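Local coordinates for solute-binding protein (Thermoactinomyces vulgaris, PDB 2ZYO) that binds cyclodextrins and maltodextrins, here maltotetraose, and probably hands them to a membrane sugar transporter, at residues Met112-Tyr117 and Gly347-Ser352; Lys37-Glu42 and Leu309-Lys314; Leu236-Lys241 and Ile252-Ala257; Ala145-Leu150 and Tyr178-Ala183. All blocks are in the same frame, centred on the assembly; numbering follows the deposited sequence.

Contact 1. Residues Met112-Tyr117 and Gly347-Ser352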
loop_
_atom_site.group_PDB
_atom_site.type_symbol
_atom_site.label_atom_id
_atom_site.label_comp_id
_atom_site.label_asym_id
_atom_site.label_seq_id
_atom_site.Cartn_x
_atom_site.Cartn_y
_atom_site.Cartn_z
ATOM N N MET A 112 9.847 7.022 2.003
ATOM C CA MET A 112 9.901 8.472 2.173
ATOM C C MET A 112 9.394 9.214 0.941
ATOM O O MET A 112 8.781 10.272 1.061
ATOM C CB MET A 112 11.314 8.931 2.541
ATOM C CG MET A 112 11.763 8.511 3.940
ATOM S SD MET A 112 10.577 8.901 5.250
ATOM C CE MET A 112 10.674 10.688 5.281
ATOM N N LYS A 113 9.642 8.647 -0.238
ATOM C CA LYS A 113 9.115 9.202 -1.485
ATOM C C LYS A 113 7.589 9.220 -1.475
ATOM O O LYS A 113 6.971 10.157 -1.979
ATOM C CB LYS A 113 9.633 8.421 -2.694
ATOM C CG LYS A 113 11.115 8.613 -2.971
ATOM C CD LYS A 113 11.538 7.888 -4.242
ATOM C CE LYS A 113 13.056 7.793 -4.357
ATOM N NZ LYS A 113 13.724 9.128 -4.388
ATOM N N ALA A 114 6.991 8.187 -0.880
ATOM C CA ALA A 114 5.535 8.086 -0.766
ATOM C C ALA A 114 4.930 9.218 0.061
ATOM O O ALA A 114 3.769 9.571 -0.132
ATOM C CB ALA A 114 5.137 6.739 -0.185
ATOM N N LEU A 115 5.721 9.786 0.970
ATOM C CA LEU A 115 5.233 10.841 1.861
ATOM C C LEU A 115 5.677 12.238 1.426
ATOM O O LEU A 115 5.441 13.226 2.126
ATOM C CB LEU A 115 5.638 10.552 3.313
ATOM C CG LEU A 115 5.220 9.193 3.891
ATOM C CD1 LEU A 115 5.569 9.116 5.365
ATOM C CD2 LEU A 115 3.729 8.903 3.677
ATOM N N THR A 116 6.310 12.303 0.258
ATOM C CA THR A 116 6.737 13.557 -0.344
ATOM C C THR A 116 5.739 13.949 -1.429
ATOM O O THR A 116 5.244 13.093 -2.168
ATOM C CB THR A 116 8.163 13.430 -0.930
ATOM O OG1 THR A 116 9.071 13.063 0.115
ATOM C CG2 THR A 116 8.631 14.739 -1.555
ATOM N N TYR A 117 5.433 15.242 -1.505
ATOM C CA TYR A 117 4.484 15.759 -2.486
ATOM C C TYR A 117 4.837 17.187 -2.882
ATOM O O TYR A 117 5.011 18.049 -2.022
ATOM C CB TYR A 117 3.059 15.701 -1.932
ATOM C CG TYR A 117 2.003 15.753 -3.005
ATOM C CD1 TYR A 117 1.548 14.583 -3.610
ATOM C CD2 TYR A 117 1.461 16.968 -3.423
ATOM C CE1 TYR A 117 0.584 14.618 -4.602
ATOM C CE2 TYR A 117 0.491 17.014 -4.416
ATOM C CZ TYR A 117 0.060 15.836 -5.002
ATOM O OH TYR A 117 -0.901 15.868 -5.983
ATOM N N GLY A 347 9.427 -2.406 -4.672
ATOM C CA GLY A 347 8.198 -1.785 -5.148
ATOM C C GLY A 347 8.283 -0.287 -5.364
ATOM O O GLY A 347 9.319 0.337 -5.112
ATOM N N VAL A 348 7.184 0.285 -5.849
ATOM C CA VAL A 348 7.074 1.728 -6.053
ATOM C C VAL A 348 5.792 2.252 -5.407
ATOM O O VAL A 348 4.784 1.541 -5.364
ATOM C CB VAL A 348 7.132 2.127 -7.557
ATOM C CG1 VAL A 348 8.530 1.898 -8.127
ATOM C CG2 VAL A 348 6.077 1.387 -8.367
ATOM N N PRO A 349 5.826 3.492 -4.892
ATOM C CA PRO A 349 4.651 4.012 -4.200
ATOM C C PRO A 349 3.451 4.144 -5.129
ATOM O O PRO A 349 3.602 4.563 -6.279
ATOM C CB PRO A 349 5.107 5.398 -3.723
ATOM C CG PRO A 349 6.602 5.345 -3.743
ATOM C CD PRO A 349 6.928 4.471 -4.906
ATOM N N MET A 350 2.271 3.769 -4.641
ATOM C CA MET A 350 1.041 4.073 -5.359
ATOM C C MET A 350 0.992 5.578 -5.603
ATOM O O MET A 350 1.296 6.357 -4.694
ATOM C CB MET A 350 -0.183 3.646 -4.558
ATOM C CG MET A 350 -0.543 2.184 -4.706
ATOM S SD MET A 350 -2.027 1.753 -3.790
ATOM C CE MET A 350 -1.445 1.958 -2.121
ATOM N N PRO A 351 0.635 5.995 -6.833
ATOM C CA PRO A 351 0.482 7.420 -7.118
ATOM C C PRO A 351 -0.436 8.087 -6.098
ATOM O O PRO A 351 -1.477 7.527 -5.740
ATOM C CB PRO A 351 -0.159 7.425 -8.507
ATOM C CG PRO A 351 0.343 6.171 -9.140
ATOM C CD PRO A 351 0.373 5.166 -8.025
ATOM N N SER A 352 -0.036 9.265 -5.628
ATOM C CA SER A 352 -0.769 9.965 -4.577
ATOM C C SER A 352 -1.497 11.213 -5.078
ATOM O O SER A 352 -2.179 11.886 -4.303
ATOM C CB SER A 352 0.170 10.330 -3.424
ATOM O OG SER A 352 1.227 11.153 -3.878
HETATM O O HOH W 1 3.352 10.655 -2.490
#

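Contact 2. Residues Lys37-Glu42 and Leu309-Lys314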
loop_
_atom_site.group_PDB
_atom_site.type_symbol
_atom_site.label_atom_id
_atom_site.label_comp_id
_atom_site.label_asym_id
_atom_site.label_seq_id
_atom_site.Cartn_x
_atom_site.Cartn_y
_atom_site.Cartn_z
ATOM N N LYS A 37 -1.128 4.803 21.970
ATOM C CA LYS A 37 -1.378 5.258 23.338
ATOM C C LYS A 37 -0.148 5.045 24.225
ATOM O O LYS A 37 0.171 5.893 25.060
ATOM C CB LYS A 37 -2.610 4.566 23.936
ATOM C CG LYS A 37 -3.939 5.040 23.351
ATOM C CD LYS A 37 -5.124 4.427 24.092
ATOM C CE LYS A 37 -6.460 4.809 23.460
ATOM N NZ LYS A 37 -6.748 6.270 23.471
ATOM N N LYS A 38 0.548 3.925 24.027
ATOM C CA LYS A 38 1.765 3.632 24.785
ATOM C C LYS A 38 2.844 4.687 24.542
ATOM O O LYS A 38 3.388 5.264 25.490
ATOM C CB LYS A 38 2.312 2.239 24.446
ATOM C CG LYS A 38 3.643 1.930 25.122
ATOM C CD LYS A 38 4.321 0.710 24.521
ATOM C CE LYS A 38 5.741 0.551 25.047
ATOM N NZ LYS A 38 5.798 0.304 26.518
ATOM N N TRP A 39 3.146 4.937 23.272
ATOM C CA TRP A 39 4.237 5.845 22.931
ATOM C C TRP A 39 3.892 7.316 23.132
ATOM O O TRP A 39 4.765 8.107 23.499
ATOM C CB TRP A 39 4.807 5.520 21.548
ATOM C CG TRP A 39 5.504 4.206 21.612
ATOM C CD1 TRP A 39 5.046 3.007 21.150
ATOM C CD2 TRP A 39 6.755 3.940 22.254
ATOM N NE1 TRP A 39 5.949 2.013 21.439
ATOM C CE2 TRP A 39 7.008 2.557 22.116
ATOM C CE3 TRP A 39 7.694 4.737 22.921
ATOM C CZ2 TRP A 39 8.166 1.955 22.616
ATOM C CZ3 TRP A 39 8.843 4.137 23.420
ATOM C CH2 TRP A 39 9.067 2.758 23.264
ATOM N N ALA A 40 2.624 7.672 22.929
ATOM C CA ALA A 40 2.133 8.989 23.338
ATOM C C ALA A 40 2.341 9.157 24.841
ATOM O O ALA A 40 2.796 10.207 25.301
ATOM C CB ALA A 40 0.675 9.148 22.984
ATOM N N GLY A 41 2.028 8.105 25.597
ATOM C CA GLY A 41 2.238 8.094 27.045
ATOM C C GLY A 41 3.683 8.341 27.441
ATOM O O GLY A 41 3.954 9.106 28.374
ATOM N N GLU A 42 4.609 7.698 26.729
ATOM C CA GLU A 42 6.045 7.889 26.965
ATOM C C GLU A 42 6.502 9.312 26.636
ATOM O O GLU A 42 7.356 9.863 27.329
ATOM C CB GLU A 42 6.879 6.870 26.181
ATOM C CG GLU A 42 6.763 5.426 26.683
ATOM C CD GLU A 42 7.412 5.196 28.045
ATOM O OE1 GLU A 42 8.345 5.942 28.421
ATOM O OE2 GLU A 42 6.993 4.250 28.742
ATOM N N LEU A 309 9.000 2.076 16.744
ATOM C CA LEU A 309 8.566 1.254 15.614
ATOM C C LEU A 309 8.889 -0.234 15.774
ATOM O O LEU A 309 8.181 -1.081 15.224
ATOM C CB LEU A 309 9.093 1.807 14.283
ATOM C CG LEU A 309 8.513 3.155 13.830
ATOM C CD1 LEU A 309 9.072 3.561 12.478
ATOM C CD2 LEU A 309 6.986 3.138 13.789
ATOM N N ALA A 310 9.946 -0.550 16.524
ATOM C CA ALA A 310 10.229 -1.938 16.894
ATOM C C ALA A 310 9.068 -2.468 17.727
ATOM O O ALA A 310 8.547 -3.556 17.466
ATOM C CB ALA A 310 11.532 -2.039 17.671
ATOM N N SER A 311 8.659 -1.673 18.714
ATOM C CA SER A 311 7.488 -1.962 19.538
ATOM C C SER A 311 6.220 -2.074 18.693
ATOM O O SER A 311 5.446 -3.025 18.846
ATOM C CB SER A 311 7.329 -0.881 20.612
ATOM O OG SER A 311 6.035 -0.891 21.186
ATOM N N ARG A 312 6.017 -1.112 17.794
ATOM C CA ARG A 312 4.840 -1.126 16.921
ATOM C C ARG A 312 4.766 -2.385 16.059
ATOM O O ARG A 312 3.697 -2.984 15.932
ATOM C CB ARG A 312 4.768 0.123 16.038
ATOM C CG ARG A 312 3.392 0.295 15.417
ATOM C CD ARG A 312 3.260 1.521 14.535
ATOM N NE ARG A 312 1.867 1.665 14.116
ATOM C CZ ARG A 312 1.325 1.050 13.066
ATOM N NH1 ARG A 312 2.057 0.257 12.293
ATOM N NH2 ARG A 312 0.043 1.231 12.787
ATOM N N PHE A 313 5.895 -2.790 15.482
ATOM C CA PHE A 313 5.917 -4.005 14.674
ATOM C C PHE A 313 5.525 -5.237 15.488
ATOM O O PHE A 313 4.706 -6.042 15.050
ATOM C CB PHE A 313 7.275 -4.239 14.009
ATOM C CG PHE A 313 7.431 -5.631 13.468
ATOM C CD1 PHE A 313 6.721 -6.033 12.339
ATOM C CD2 PHE A 313 8.246 -6.554 14.113
ATOM C CE1 PHE A 313 6.834 -7.328 11.850
ATOM C CE2 PHE A 313 8.366 -7.853 13.630
ATOM C CZ PHE A 313 7.661 -8.238 12.495
ATOM N N LYS A 314 6.118 -5.374 16.670
ATOM C CA LYS A 314 5.882 -6.543 17.516
ATOM C C LYS A 314 4.425 -6.641 17.979
ATOM O O LYS A 314 3.884 -7.742 18.107
ATOM C CB LYS A 314 6.852 -6.557 18.703
ATOM C CG LYS A 314 8.310 -6.781 18.295
ATOM C CD LYS A 314 9.258 -6.640 19.475
ATOM C CE LYS A 314 10.707 -6.611 19.017
ATOM N NZ LYS A 314 11.648 -6.421 20.155
#

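Contact 3. Residues Leu236-Lys241 and Ile252-Ala257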
loop_
_atom_site.group_PDB
_atom_site.type_symbol
_atom_site.label_atom_id
_atom_site.label_comp_id
_atom_site.label_asym_id
_atom_site.label_seq_id
_atom_site.Cartn_x
_atom_site.Cartn_y
_atom_site.Cartn_z
ATOM N N LEU A 236 -10.968 -19.778 -1.133
ATOM C CA LEU A 236 -10.341 -20.968 -1.700
ATOM C C LEU A 236 -8.968 -21.277 -1.110
ATOM O O LEU A 236 -8.620 -22.445 -0.941
ATOM C CB LEU A 236 -10.294 -20.897 -3.229
ATOM C CG LEU A 236 -11.653 -21.058 -3.918
ATOM C CD1 LEU A 236 -11.534 -20.871 -5.418
ATOM C CD2 LEU A 236 -12.272 -22.413 -3.594
ATOM N N PHE A 237 -8.191 -20.243 -0.789
ATOM C CA PHE A 237 -6.910 -20.465 -0.116
ATOM C C PHE A 237 -7.124 -21.042 1.288
ATOM O O PHE A 237 -6.428 -21.975 1.696
ATOM C CB PHE A 237 -6.064 -19.187 -0.064
ATOM C CG PHE A 237 -4.662 -19.414 0.437
ATOM C CD1 PHE A 237 -3.708 -20.027 -0.375
ATOM C CD2 PHE A 237 -4.298 -19.028 1.723
ATOM C CE1 PHE A 237 -2.410 -20.247 0.091
ATOM C CE2 PHE A 237 -3.006 -19.245 2.199
ATOM C CZ PHE A 237 -2.061 -19.854 1.380
ATOM N N LYS A 238 -8.099 -20.495 2.011
ATOM C CA LYS A 238 -8.435 -20.979 3.355
ATOM C C LYS A 238 -8.986 -22.406 3.344
ATOM O O LYS A 238 -8.924 -23.103 4.359
ATOM C CB LYS A 238 -9.417 -20.032 4.049
ATOM C CG LYS A 238 -8.799 -18.700 4.466
ATOM C CD LYS A 238 -9.771 -17.837 5.265
ATOM C CE LYS A 238 -10.841 -17.219 4.377
ATOM N NZ LYS A 238 -11.793 -16.383 5.161
ATOM N N SER A 239 -9.502 -22.833 2.191
ATOM C CA SER A 239 -10.036 -24.184 2.001
ATOM C C SER A 239 -8.934 -25.244 1.938
ATOM O O SER A 239 -9.215 -26.441 2.001
ATOM C CB SER A 239 -10.875 -24.248 0.724
ATOM O OG SER A 239 -10.053 -24.419 -0.423
ATOM N N GLY A 240 -7.689 -24.797 1.789
ATOM C CA GLY A 240 -6.538 -25.695 1.711
ATOM C C GLY A 240 -6.321 -26.323 0.346
ATOM O O GLY A 240 -5.564 -27.285 0.218
ATOM N N LYS A 241 -6.977 -25.779 -0.677
ATOM C CA LYS A 241 -6.871 -26.324 -2.033
ATOM C C LYS A 241 -6.203 -25.360 -3.022
ATOM O O LYS A 241 -6.330 -25.522 -4.237
ATOM C CB LYS A 241 -8.247 -26.756 -2.551
ATOM C CG LYS A 241 -8.862 -27.944 -1.815
ATOM C CD LYS A 241 -10.213 -28.343 -2.411
ATOM C CE LYS A 241 -11.373 -27.510 -1.855
ATOM N NZ LYS A 241 -11.434 -26.112 -2.396
ATOM N N ILE A 252 -3.116 -12.328 6.080
ATOM C CA ILE A 252 -2.326 -13.315 6.830
ATOM C C ILE A 252 -3.025 -13.867 8.078
ATOM O O ILE A 252 -3.127 -15.086 8.244
ATOM C CB ILE A 252 -0.924 -12.759 7.199
ATOM C CG1 ILE A 252 -0.064 -12.558 5.939
ATOM C CG2 ILE A 252 -0.225 -13.648 8.237
ATOM C CD1 ILE A 252 0.146 -13.808 5.074
ATOM N N LYS A 253 -3.500 -12.973 8.944
ATOM C CA LYS A 253 -4.158 -13.381 10.188
ATOM C C LYS A 253 -5.381 -14.257 9.917
ATOM O O LYS A 253 -5.629 -15.226 10.638
ATOM C CB LYS A 253 -4.532 -12.161 11.036
ATOM C CG LYS A 253 -3.333 -11.450 11.660
ATOM C CD LYS A 253 -3.759 -10.377 12.661
ATOM C CE LYS A 253 -4.054 -10.963 14.039
ATOM N NZ LYS A 253 -2.820 -11.421 14.736
ATOM N N ASP A 254 -6.122 -13.924 8.863
ATOM C CA ASP A 254 -7.275 -14.712 8.431
ATOM C C ASP A 254 -6.870 -16.105 7.932
ATOM O O ASP A 254 -7.526 -17.097 8.260
ATOM C CB ASP A 254 -8.062 -13.955 7.355
ATOM C CG ASP A 254 -9.412 -14.588 7.048
ATOM O OD1 ASP A 254 -10.028 -15.185 7.957
ATOM O OD2 ASP A 254 -9.862 -14.473 5.889
ATOM N N TYR A 255 -5.791 -16.175 7.150
ATOM C CA TYR A 255 -5.289 -17.455 6.638
ATOM C C TYR A 255 -4.818 -18.379 7.759
ATOM O O TYR A 255 -5.076 -19.584 7.729
ATOM C CB TYR A 255 -4.139 -17.252 5.644
ATOM C CG TYR A 255 -4.498 -16.589 4.326
ATOM C CD1 TYR A 255 -5.815 -16.545 3.858
ATOM C CD2 TYR A 255 -3.500 -16.036 3.528
ATOM C CE1 TYR A 255 -6.125 -15.938 2.640
ATOM C CE2 TYR A 255 -3.799 -15.435 2.310
ATOM C CZ TYR A 255 -5.107 -15.391 1.872
ATOM O OH TYR A 255 -5.385 -14.790 0.665
ATOM N N GLN A 256 -4.120 -17.805 8.735
ATOM C CA GLN A 256 -3.591 -18.561 9.870
ATOM C C GLN A 256 -4.702 -19.031 10.803
ATOM O O GLN A 256 -4.643 -20.145 11.328
ATOM C CB GLN A 256 -2.561 -17.732 10.637
ATOM C CG GLN A 256 -1.283 -17.475 9.854
ATOM C CD GLN A 256 -0.270 -16.666 10.633
ATOM O OE1 GLN A 256 -0.601 -15.653 11.248
ATOM N NE2 GLN A 256 0.979 -17.107 10.601
ATOM N N ALA A 257 -5.713 -18.185 10.995
ATOM C CA ALA A 257 -6.888 -18.554 11.786
ATOM C C ALA A 257 -7.623 -19.747 11.173
ATOM O O ALA A 257 -8.234 -20.540 11.891
ATOM C CB ALA A 257 -7.825 -17.365 11.938
#

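Contact 4. Residues Ala145-Leu150 and Tyr178-Ala183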
loop_
_atom_site.group_PDB
_atom_site.type_symbol
_atom_site.label_atom_id
_atom_site.label_comp_id
_atom_site.label_asym_id
_atom_site.label_seq_id
_atom_site.Cartn_x
_atom_site.Cartn_y
_atom_site.Cartn_z
ATOM N N ALA A 145 11.100 -20.002 -9.453
ATOM C CA ALA A 145 12.233 -19.076 -9.532
ATOM C C ALA A 145 11.998 -17.914 -10.492
ATOM O O ALA A 145 12.624 -16.859 -10.361
ATOM C CB ALA A 145 13.498 -19.829 -9.921
ATOM N N THR A 146 11.113 -18.121 -11.464
ATOM C CA THR A 146 10.819 -17.116 -12.486
ATOM C C THR A 146 9.315 -17.020 -12.703
ATOM O O THR A 146 8.566 -17.926 -12.332
ATOM C CB THR A 146 11.470 -17.467 -13.844
ATOM O OG1 THR A 146 10.931 -18.704 -14.324
ATOM C CG2 THR A 146 12.987 -17.579 -13.725
ATOM N N TYR A 147 8.880 -15.918 -13.308
ATOM C CA TYR A 147 7.478 -15.759 -13.670
ATOM C C TYR A 147 7.013 -16.860 -14.625
ATOM O O TYR A 147 5.901 -17.375 -14.482
ATOM C CB TYR A 147 7.210 -14.379 -14.275
ATOM C CG TYR A 147 5.768 -14.212 -14.685
ATOM C CD1 TYR A 147 4.777 -13.999 -13.727
ATOM C CD2 TYR A 147 5.386 -14.307 -16.022
ATOM C CE1 TYR A 147 3.446 -13.870 -14.091
ATOM C CE2 TYR A 147 4.056 -14.177 -16.396
ATOM C CZ TYR A 147 3.093 -13.957 -15.423
ATOM O OH TYR A 147 1.770 -13.826 -15.776
ATOM N N ASP A 148 7.866 -17.212 -15.590
ATOM C CA ASP A 148 7.571 -18.279 -16.552
ATOM C C ASP A 148 7.220 -19.580 -15.834
ATOM O O ASP A 148 6.251 -20.256 -16.193
ATOM C CB ASP A 148 8.762 -18.508 -17.493
ATOM C CG ASP A 148 9.049 -17.311 -18.387
ATOM O OD1 ASP A 148 8.147 -16.890 -19.150
ATOM O OD2 ASP A 148 10.190 -16.798 -18.340
ATOM N N GLU A 149 8.014 -19.915 -14.817
ATOM C CA GLU A 149 7.811 -21.131 -14.029
ATOM C C GLU A 149 6.534 -21.060 -13.193
ATOM O O GLU A 149 5.821 -22.057 -13.057
ATOM C CB GLU A 149 9.033 -21.413 -13.148
ATOM C CG GLU A 149 10.231 -21.975 -13.920
ATOM C CD GLU A 149 11.542 -21.863 -13.162
ATOM O OE1 GLU A 149 11.934 -20.731 -12.807
ATOM O OE2 GLU A 149 12.195 -22.904 -12.935
ATOM N N LEU A 150 6.249 -19.878 -12.649
ATOM C CA LEU A 150 5.018 -19.641 -11.899
ATOM C C LEU A 150 3.793 -19.821 -12.786
ATOM O O LEU A 150 2.815 -20.453 -12.381
ATOM C CB LEU A 150 5.016 -18.236 -11.283
ATOM C CG LEU A 150 3.819 -17.856 -10.401
ATOM C CD1 LEU A 150 3.890 -18.549 -9.044
ATOM C CD2 LEU A 150 3.730 -16.347 -10.234
ATOM N N TYR A 178 -0.469 -4.922 -11.239
ATOM C CA TYR A 178 0.495 -3.868 -11.560
ATOM C C TYR A 178 1.867 -4.407 -11.966
ATOM O O TYR A 178 2.464 -3.912 -12.927
ATOM C CB TYR A 178 0.645 -2.866 -10.414
ATOM C CG TYR A 178 1.664 -1.788 -10.714
ATOM C CD1 TYR A 178 1.419 -0.828 -11.694
ATOM C CD2 TYR A 178 2.879 -1.740 -10.033
ATOM C CE1 TYR A 178 2.350 0.160 -11.982
ATOM C CE2 TYR A 178 3.818 -0.756 -10.317
ATOM C CZ TYR A 178 3.546 0.189 -11.291
ATOM O OH TYR A 178 4.467 1.174 -11.580
ATOM N N PHE A 179 2.357 -5.425 -11.254
ATOM C CA PHE A 179 3.688 -5.973 -11.539
ATOM C C PHE A 179 3.829 -6.453 -12.982
ATOM O O PHE A 179 4.910 -6.365 -13.561
ATOM C CB PHE A 179 4.098 -7.056 -10.525
ATOM C CG PHE A 179 3.507 -8.418 -10.788
ATOM C CD1 PHE A 179 4.248 -9.393 -11.452
ATOM C CD2 PHE A 179 2.223 -8.735 -10.350
ATOM C CE1 PHE A 179 3.714 -10.662 -11.690
ATOM C CE2 PHE A 179 1.676 -9.999 -10.585
ATOM C CZ PHE A 179 2.425 -10.966 -11.256
ATOM N N LEU A 180 2.728 -6.936 -13.559
ATOM C CA LEU A 180 2.719 -7.376 -14.957
ATOM C C LEU A 180 2.885 -6.203 -15.918
ATOM O O LEU A 180 3.548 -6.331 -16.948
ATOM C CB LEU A 180 1.439 -8.154 -15.280
ATOM C CG LEU A 180 1.216 -9.471 -14.526
ATOM C CD1 LEU A 180 -0.203 -9.990 -14.730
ATOM C CD2 LEU A 180 2.235 -10.525 -14.941
ATOM N N PHE A 181 2.281 -5.066 -15.581
ATOM C CA PHE A 181 2.411 -3.849 -16.380
ATOM C C PHE A 181 3.794 -3.224 -16.210
ATOM O O PHE A 181 4.438 -2.853 -17.192
ATOM C CB PHE A 181 1.307 -2.850 -16.024
ATOM C CG PHE A 181 -0.061 -3.276 -16.485
ATOM C CD1 PHE A 181 -0.580 -2.798 -17.681
ATOM C CD2 PHE A 181 -0.826 -4.160 -15.728
ATOM C CE1 PHE A 181 -1.846 -3.187 -18.119
ATOM C CE2 PHE A 181 -2.095 -4.561 -16.156
ATOM C CZ PHE A 181 -2.605 -4.072 -17.352
ATOM N N ALA A 182 4.252 -3.133 -14.962
ATOM C CA ALA A 182 5.578 -2.592 -14.654
ATOM C C ALA A 182 6.696 -3.389 -15.328
ATOM O O ALA A 182 7.686 -2.812 -15.783
ATOM C CB ALA A 182 5.793 -2.536 -13.151
ATOM N N ALA A 183 6.525 -4.710 -15.400
ATOM C CA ALA A 183 7.489 -5.599 -16.057
ATOM C C ALA A 183 7.718 -5.223 -17.518
ATOM O O ALA A 183 8.821 -5.382 -18.042
ATOM C CB ALA A 183 7.026 -7.045 -15.957
#

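Contact 1. Residues Met112-Tyr117 and Gly347-Ser352
Pro349 lays its ring carbons against Ala114, with Pro349 CB 3.8 Å from Ala114 CB. The protein has the periplasmic-binding-protein fold, and this contact joins helix 109-114 to the short strand 348-349. That strand runs parallel to strand 278-287, and Val348 bonds through its backbone to Thr277 and Ile279. Ala114 also touches His82 and Val281, so the methyl group is shared between Pro349 and the sheet. Lys113 adds little: its CB approaches Pro349 CG at 4.4 Å, and the rest of its chain then leads away.

The second point of contact is Tyr117 with Ser352. The Tyr117 ring presents its edge, and Ser352 OG sits near the ring plane, 3.5 Å from Tyr117 CD1. Tyr117 carries CG anti to the backbone N (chi1 -160°), which turns the ring toward Ser352. Ile353 and Pro354 also touch this ring.

One water joins the polar groups of the two segments. It accepts from Ser352 OG at 2.6 Å. It donates to Ala114 O at 2.6 Å and to Thr116 O at 3.1 Å. Ser352 OG is thus tied to the turn after the helix without touching its carbonyls directly. The Ser352 side chain lies about 11 Å from a bound glucose, and Met350 of the same segment packs on the pocket residue Tyr175. The turn itself is held at Met112 O, which accepts from Thr116 OG1 at 3.0 Å on one face of its carbonyl plane and from Leu115 N on the opposite face.

Contact 2. Residues Lys37-Glu42 and Leu309-Lys314
Trp39 and Ser311 make the direct hydrogen bond between these helical segments. Trp39 NE1 donates to Ser311 OG over 2.9 Å. The N-H...O angle of 162° makes the bond nearly straight, and the oxygen lies only 5° out of the indole plane. Ser311 holds OG anti to its own backbone nitrogen (chi1 163°), which sends the hydroxyl across to the tryptophan. Asn35 ND2, from the same helix as Trp39, bonds to this oxygen as well. Two N-H groups of helix 30-47 therefore grip one serine hydroxyl of helix 306-316.

The remaining contacts are van der Waals and few. Ser311 CB sits beside the same edge of the indole, 3.3 Å from Trp39 NE1 and 3.6 Å from Trp39 CZ2. Lys38 folds its chain over one face of the Trp39 ring, with CE near the rim. Its aliphatic part passes the hydroxyl too, Lys38 CD lying 4.1 Å from Ser311 OG. Trp39 also packs on Leu303.

Helix 30-47 connects the adjacent parallel strands 20-25 and 50-55, a beta-alpha-beta crossover, and the contact fastens that unit to a helix from much later in the chain. The alpha carbons of Trp39 and Ser311 stay 9.1 Å apart, so the indole does the bridging. A phenylalanine here would lack the N-H and would probably leave Ser311 OG without its indole partner, although the Asn35 bond could remain. The chemistry implies a directional join: a buried indole N-H finds its acceptor, and the hydroxyl is fixed in its rotation by two partners.

Contact 3. Residues Leu236-Lys241 and Ile252-Ala257
Lys238 NZ donates to Asp254 OD2 over 2.8 Å, in a salt bridge between two neighbouring helices. It meets the oxygen on the syn side, 20° out of the carboxylate plane. The lysine chain is bent at chi3 (-74°), and this brings the ammonium group to the acid. Asp254 contributes by setting CG anti to its backbone nitrogen. The same lysine passes the edge of the Tyr255 ring, with Lys238 CG 3.7 Å from Tyr255 CD1. A methionine here would lose the charge and would probably leave Asp254 OD2 without its mate across the contact.

Deeper in, Phe237 and Tyr255 form an edge-to-face pair. The ring centroids are 4.5 Å apart and the planes meet at 54°, so the pair is tilted from a strict T. Phe237 CD2 stands over the centre of the tyrosine face. Its neighbour Phe237 CE2 comes within 3.5 Å of Tyr255 CD2. The tyrosine ring is fixed at its far end as well, because Asn234 and Asn247 both bond to Tyr255 OH.

Helix 230-238 is closed by a Schellman motif at Gly240, whose positive phi turns the chain into strand 242-247. This strand links the two helices, and both pack against the sheet it belongs to. Phe237 rests on Val242 and Val245. Tyr255 rests on Val245, on Ile134 of strand 120-136 and on Val262 of strand 262-265. The pocket residue Trp250 lies between strand 242-247 and helix 252-257.

Contact 4. Residues Ala145-Leu150 and Tyr178-Ala183
Phe179 meets Tyr147 with its ring edge: Tyr147 CE1 lies near the Phe179 plane, 4.0 Å from Phe179 CE1. Seen from the tyrosine ring the approach is oblique, and the two side chains cross at about a right angle. One face of Phe179 is occupied near its rim by CG of the next residue, Leu180. Leu180 in turn reaches the tyrosine with one methyl. Leu180 CD2 stands 3.6 Å from Tyr147 CZ and 3.4 Å from Tyr147 OH. The tyrosine thus meets two consecutive residues of helix 174-183, a ring toward its CE1 side and a methyl at its hydroxyl end.

Tyr147 extends CG anti to the backbone nitrogen (chi1 179°), which lets the ring bridge the 9.7 Å between Tyr147 CA and Leu180 CA. Its hydroxyl is buried but not left without a partner, since Tyr147 OH bonds to Trp218 NE1.

Tyr147 opens helix 147-157, and the residue before it is the N-cap. Thr146 OG1 accepts from Glu149 N over 3.2 Å. The same hydroxyl donates to Glu149 OE1 at 2.7 Å, which ties the glutamate side chain back to the start of the helix.

This buried contact packs the start of helix 147-157 against helix 174-183, whose first turn carries the pocket residues Tyr175 and Tyr176. Helix 206-220 completes the packing: its Glu214 touches Tyr147 and Leu180, and Val215 touches Leu180. Leu267 and Ile270, from a loop, border Phe179 and Tyr147 respectively.

How the contacts relate
From the N terminus, helix 30-47 comes first, and contact 2 ties it to helix 306-316. Residues 112-117 follow, and their partner 347-352 comes only after residues 309-314, so contacts 1 and 2 cross along the chain. Contact 4 closes a short loop from 145-150 to 178-183. Contact 3 then closes a shorter one from 236-241 to 252-257. These two run in series, and both nest inside the long loops of contacts 1 and 2. Contacts 2 and 4 lie on opposite sides of the chain's centre. Contacts 1 and 4 touch, where Val348 CG2 packs 3.6 Å from Tyr178 OH, which links strand 348-349 to helix 174-183.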